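Local coordinates for protein P450 epoxidase (Sorangium cellulosum, PDB 1Q5D) that belongs to the cytochrome P450 family of haem proteins and binds protoporphyrin IX containing iron, at residues V379-I382 with F383-P387. Residues are numbered along the deposited sequence; the frame is centred on the assembly and turned at random.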
loop_
_atom_site.group_PDB
_atom_site.type_symbol
_atom_site.label_atom_id
_atom_site.label_comp_id
_atom_site.label_asym_id
_atom_site.label_seq_id
_atom_site.Cartn_x
_atom_site.Cartn_y
_atom_site.Cartn_z
ATOM N N VAL A 379 15.724 5.594 1.394
ATOM C CA VAL A 379 16.664 4.511 1.120
ATOM C C VAL A 379 17.987 5.074 0.587
ATOM O O VAL A 379 19.054 4.644 1.023
ATOM C CB VAL A 379 16.110 3.481 0.126
ATOM C CG1 VAL A 379 17.131 2.333 -0.087
ATOM C CG2 VAL A 379 14.745 2.926 0.593
ATOM N N GLY A 380 17.913 6.034 -0.331
ATOM C CA GLY A 380 19.115 6.698 -0.824
ATOM C C GLY A 380 19.937 7.281 0.327
ATOM O O GLY A 380 21.127 6.993 0.457
ATOM N N THR A 381 19.290 8.063 1.188
ATOM C CA THR A 381 19.971 8.709 2.317
ATOM C C THR A 381 20.639 7.743 3.280
ATOM O O THR A 381 21.810 7.933 3.660
ATOM C CB THR A 381 18.985 9.570 3.108
ATOM O OG1 THR A 381 18.531 10.663 2.302
ATOM C CG2 THR A 381 19.678 10.238 4.300
ATOM N N ILE A 382 19.898 6.725 3.716
ATOM C CA ILE A 382 20.430 5.818 4.727
ATOM C C ILE A 382 21.703 5.104 4.262
ATOM O O ILE A 382 22.654 4.948 5.031
ATOM C CB ILE A 382 19.338 4.841 5.298
ATOM C CG1 ILE A 382 19.833 4.197 6.597
ATOM C CG2 ILE A 382 18.934 3.801 4.273
ATOM C CD1 ILE A 382 18.755 3.472 7.407
ATOM N N PHE A 383 21.727 4.696 2.997
ATOM C CA PHE A 383 22.889 4.017 2.427
ATOM C C PHE A 383 24.037 4.963 2.063
ATOM O O PHE A 383 25.188 4.538 2.027
ATOM C CB PHE A 383 22.490 3.175 1.203
ATOM C CG PHE A 383 21.917 1.833 1.567
ATOM C CD1 PHE A 383 20.592 1.521 1.269
ATOM C CD2 PHE A 383 22.694 0.894 2.241
ATOM C CE1 PHE A 383 20.051 0.292 1.631
ATOM C CE2 PHE A 383 22.171 -0.338 2.591
ATOM C CZ PHE A 383 20.842 -0.645 2.283
ATOM N N ARG A 384 23.721 6.225 1.778
ATOM C CA ARG A 384 24.756 7.229 1.505
ATOM C C ARG A 384 25.438 7.621 2.806
ATOM O O ARG A 384 26.648 7.836 2.853
ATOM C CB ARG A 384 24.156 8.479 0.844
ATOM C CG ARG A 384 24.109 8.433 -0.672
ATOM C CD ARG A 384 23.909 9.793 -1.338
ATOM N NE ARG A 384 22.637 10.416 -0.964
ATOM C CZ ARG A 384 21.471 10.158 -1.548
ATOM N NH1 ARG A 384 21.391 9.288 -2.536
ATOM N NH2 ARG A 384 20.377 10.772 -1.145
ATOM N N ARG A 385 24.649 7.705 3.869
ATOM C CA ARG A 385 25.164 8.097 5.168
ATOM C C ARG A 385 25.823 6.938 5.917
ATOM O O ARG A 385 26.742 7.147 6.714
ATOM C CB ARG A 385 24.046 8.703 6.011
ATOM C CG ARG A 385 24.261 10.163 6.346
ATOM C CD ARG A 385 23.530 11.139 5.432
ATOM N NE ARG A 385 22.479 11.835 6.166
ATOM C CZ ARG A 385 21.709 12.799 5.679
ATOM N NH1 ARG A 385 21.844 13.227 4.426
ATOM N NH2 ARG A 385 20.780 13.326 6.456
ATOM N N PHE A 386 25.351 5.719 5.658
ATOM C CA PHE A 386 25.888 4.533 6.318
ATOM C C PHE A 386 26.090 3.397 5.310
ATOM O O PHE A 386 25.415 2.364 5.373
ATOM C CB PHE A 386 24.968 4.099 7.467
ATOM C CG PHE A 386 24.621 5.209 8.421
ATOM C CD1 PHE A 386 23.496 5.998 8.211
ATOM C CD2 PHE A 386 25.419 5.467 9.528
ATOM C CE1 PHE A 386 23.174 7.027 9.086
ATOM C CE2 PHE A 386 25.105 6.484 10.406
ATOM C CZ PHE A 386 23.982 7.271 10.185
ATOM N N PRO A 387 27.036 3.585 4.390
ATOM C CA PRO A 387 27.249 2.647 3.276
ATOM C C PRO A 387 27.661 1.233 3.699
ATOM O O PRO A 387 27.518 0.294 2.917
ATOM C CB PRO A 387 28.384 3.307 2.475
ATOM C CG PRO A 387 29.088 4.167 3.469
ATOM C CD PRO A 387 27.991 4.710 4.362
#
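Val379 and Phe383 touch one turn apart at the C-terminal end of helix 368-385, the long helix that follows the haem-binding loop in the cytochrome P450 fold. Four i to i+4 backbone bonds close this end. Phe383 N to Val379 O is weak at 3.3 Å, whereas Arg384 N to Gly380 O and Arg385 N to Thr381 O are shorter. The last, Phe386 N to Ile382 O, is 2.9 Å long but bent to 136° at the hydrogen; Phe386 itself already leaves helical angles. The same Ile382 O lies at the edge of the Phe386 ring, 3.5 Å from CD1.

The apolar contacts lie on the buried flank. Val379 puts CG1 anti to its backbone N (chi1 -178°), in the plane of the Phe383 ring and 3.8 Å from CD1. Ile382 CG2 reaches that ring obliquely. Leu270 of helix 257-272 touches both Val379 and Phe383, which joins this flank to the neighbouring helix.

The Arg384 guanidinium folds back over the preceding turn, whereas Arg385 runs alongside Thr381, facing helix 123-137. The bend at chi3 (-62°) in Arg384 lays one face over the peptide linking Gly380 to Thr381, with NH2 3.7 Å from Thr381 N. Arg385 NH2 forms a salt bridge with Asp131 of helix 123-137. The OG1 of buried Thr381 is hydrogen-bonded with Ile377 O and Gln127 NE2, while its methyl CG2 sits over the centre of the Arg385 guanidinium, 3.5 Å from CZ.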